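Local structure of protein secretion chaperonin CsaA (Picrophilus torridus, 5ZDI) at residues K32-F37 with I41-S46. The protein probably binds tRNA and may act as a chaperone in protein secretion. Residues are numbered along the deposited sequence; the frame is centred on the assembly and turned at random.
Sequences KLKIYF and IGYKNS
Leu33 and Ser46 exchange a pair of backbone hydrogen bonds, and Ile35 and Lys44 repeat the pattern, the classic ladder of two antiparallel strands. A fifth bond, Phe37 N to Gly42 O at 2.9 Å, closes the connection; there a water donates to Phe37 O and accepts from Ile41 N, while Gly42 takes the positive phi (69°) that suits glycine. Between the bonded pairs, alpha hydrogens of Tyr43 and Asn45 point at the carbonyls of Ile35 and Leu33.

Lys34, Tyr36, Tyr43 and Asn45 share one face. Tyr36 CD1 lies over one face of the Tyr43 ring, offset toward its rim and 3.7 Å from Tyr43 CZ, the ring planes inclined at 46°. With CG anti to N (chi1 176°) and the chain extended, Lys34 runs past the same ring, its CE 3.5 Å from Tyr43 CD1; any cation-pi attraction from NZ is long and weak. Shortening Lys34 to an alanine removes this aliphatic flank and is likely to let the Tyr43 ring turn more easily.

Beyond the strand end, Phe37 CE2 meets Lys44 CB at 4.0 Å; on the face of Leu33 and Ile35, Ile35 CD1 nears Ser46 CB, whose hydroxyl bonds to Val81 O. Strands 31-36 and 43-48, joined by the short helix 38-41, form an antiparallel hairpin within the OB-type tRNA-binding fold.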
loop_
_atom_site.group_PDB
_atom_site.type_symbol
_atom_site.label_atom_id
_atom_site.label_comp_id
_atom_site.label_asym_id
_atom_site.label_seq_id
_atom_site.Cartn_x
_atom_site.Cartn_y
_atom_site.Cartn_z
ATOM N N LYS A 32 1.677 -17.239 -10.462
ATOM C CA LYS A 32 1.168 -16.380 -11.563
ATOM C C LYS A 32 -0.250 -15.937 -11.192
ATOM O O LYS A 32 -1.156 -16.737 -10.935
ATOM C CB LYS A 32 1.171 -17.129 -12.918
ATOM C CG LYS A 32 2.486 -17.604 -13.403
ATOM C CD LYS A 32 2.125 -18.528 -14.606
ATOM C CE LYS A 32 3.335 -18.797 -15.371
ATOM N NZ LYS A 32 2.932 -19.635 -16.533
ATOM N N LEU A 33 -0.466 -14.631 -11.173
ATOM C CA LEU A 33 -1.730 -14.030 -10.877
ATOM C C LEU A 33 -2.272 -13.253 -12.080
ATOM O O LEU A 33 -1.522 -12.545 -12.733
ATOM C CB LEU A 33 -1.546 -12.939 -9.784
ATOM C CG LEU A 33 -0.849 -13.329 -8.524
ATOM C CD1 LEU A 33 -0.834 -12.155 -7.559
ATOM C CD2 LEU A 33 -1.594 -14.471 -7.882
ATOM N N LYS A 34 -3.564 -13.424 -12.356
ATOM C CA LYS A 34 -4.295 -12.638 -13.337
ATOM C C LYS A 34 -5.246 -11.743 -12.548
ATOM O O LYS A 34 -6.102 -12.207 -11.816
ATOM C CB LYS A 34 -4.990 -13.531 -14.342
ATOM C CG LYS A 34 -5.832 -12.702 -15.286
ATOM C CD LYS A 34 -6.371 -13.616 -16.373
ATOM C CE LYS A 34 -7.323 -12.866 -17.246
ATOM N NZ LYS A 34 -7.497 -13.781 -18.411
ATOM N N ILE A 35 -5.029 -10.422 -12.670
ATOM C CA ILE A 35 -5.630 -9.420 -11.771
ATOM C C ILE A 35 -6.401 -8.403 -12.633
ATOM O O ILE A 35 -5.884 -7.931 -13.696
ATOM C CB ILE A 35 -4.522 -8.661 -11.030
ATOM C CG1 ILE A 35 -3.589 -9.644 -10.362
ATOM C CG2 ILE A 35 -5.098 -7.657 -10.063
ATOM C CD1 ILE A 35 -2.427 -9.049 -9.635
ATOM N N TYR A 36 -7.587 -8.071 -12.168
ATOM C CA TYR A 36 -8.476 -7.100 -12.876
ATOM C C TYR A 36 -8.327 -5.767 -12.207
ATOM O O TYR A 36 -8.391 -5.691 -11.004
ATOM C CB TYR A 36 -9.917 -7.553 -12.781
ATOM C CG TYR A 36 -10.894 -6.606 -13.497
ATOM C CD1 TYR A 36 -10.810 -6.399 -14.881
ATOM C CD2 TYR A 36 -11.909 -5.935 -12.782
ATOM C CE1 TYR A 36 -11.725 -5.566 -15.531
ATOM C CE2 TYR A 36 -12.773 -5.032 -13.428
ATOM C CZ TYR A 36 -12.672 -4.877 -14.790
ATOM O OH TYR A 36 -13.548 -4.002 -15.423
ATOM N N PHE A 37 -8.097 -4.709 -13.006
ATOM C CA PHE A 37 -7.807 -3.358 -12.517
ATOM C C PHE A 37 -8.846 -2.361 -13.082
ATOM O O PHE A 37 -8.603 -1.170 -13.177
ATOM C CB PHE A 37 -6.413 -2.989 -13.004
ATOM C CG PHE A 37 -5.324 -3.603 -12.177
ATOM C CD1 PHE A 37 -4.993 -3.073 -10.916
ATOM C CD2 PHE A 37 -4.568 -4.658 -12.665
ATOM C CE1 PHE A 37 -4.004 -3.629 -10.120
ATOM C CE2 PHE A 37 -3.536 -5.216 -11.887
ATOM C CZ PHE A 37 -3.267 -4.727 -10.635
ATOM N N ILE A 41 -7.833 -0.093 -17.417
ATOM C CA ILE A 41 -6.572 -0.871 -17.428
ATOM C C ILE A 41 -6.763 -2.333 -17.913
ATOM O O ILE A 41 -5.952 -2.924 -18.611
ATOM C CB ILE A 41 -5.912 -0.834 -16.035
ATOM C CG1 ILE A 41 -5.567 0.646 -15.741
ATOM C CG2 ILE A 41 -4.626 -1.710 -15.988
ATOM C CD1 ILE A 41 -5.218 0.892 -14.295
ATOM N N GLY A 42 -7.869 -2.878 -17.528
ATOM C CA GLY A 42 -8.199 -4.280 -17.740
ATOM C C GLY A 42 -7.374 -5.251 -16.920
ATOM O O GLY A 42 -7.084 -4.957 -15.747
ATOM N N TYR A 43 -7.034 -6.409 -17.531
ATOM C CA TYR A 43 -6.304 -7.470 -16.826
ATOM C C TYR A 43 -4.816 -7.331 -16.975
ATOM O O TYR A 43 -4.307 -7.008 -18.055
ATOM C CB TYR A 43 -6.730 -8.845 -17.378
ATOM C CG TYR A 43 -8.120 -9.205 -16.969
ATOM C CD1 TYR A 43 -8.374 -9.831 -15.757
ATOM C CD2 TYR A 43 -9.215 -8.880 -17.758
ATOM C CE1 TYR A 43 -9.675 -10.155 -15.354
ATOM C CE2 TYR A 43 -10.506 -9.179 -17.330
ATOM C CZ TYR A 43 -10.722 -9.854 -16.163
ATOM O OH TYR A 43 -12.036 -10.140 -15.818
ATOM N N LYS A 44 -4.066 -7.635 -15.917
ATOM C CA LYS A 44 -2.624 -7.656 -15.973
ATOM C C LYS A 44 -2.214 -8.901 -15.195
ATOM O O LYS A 44 -2.871 -9.293 -14.205
ATOM C CB LYS A 44 -2.018 -6.433 -15.330
ATOM C CG LYS A 44 -2.342 -5.060 -15.923
ATOM C CD LYS A 44 -1.691 -4.922 -17.283
ATOM C CE LYS A 44 -2.211 -3.660 -18.012
ATOM N NZ LYS A 44 -1.790 -3.704 -19.479
ATOM N N ASN A 45 -1.081 -9.435 -15.577
ATOM C CA ASN A 45 -0.492 -10.581 -14.935
ATOM C C ASN A 45 0.613 -10.128 -14.027
ATOM O O ASN A 45 1.275 -9.091 -14.236
ATOM C CB ASN A 45 0.099 -11.531 -15.974
ATOM C CG ASN A 45 -0.955 -12.219 -16.839
ATOM O OD1 ASN A 45 -2.118 -12.478 -16.430
ATOM N ND2 ASN A 45 -0.536 -12.521 -18.042
ATOM N N SER A 46 0.876 -10.927 -13.000
ATOM C CA SER A 46 1.907 -10.648 -12.019
ATOM C C SER A 46 2.500 -11.944 -11.531
ATOM O O SER A 46 1.785 -12.939 -11.378
ATOM C CB SER A 46 1.364 -9.860 -10.846
ATOM O OG SER A 46 2.443 -9.406 -10.076
HETATM O O HOH W 1 -9.150 0.779 -15.028
#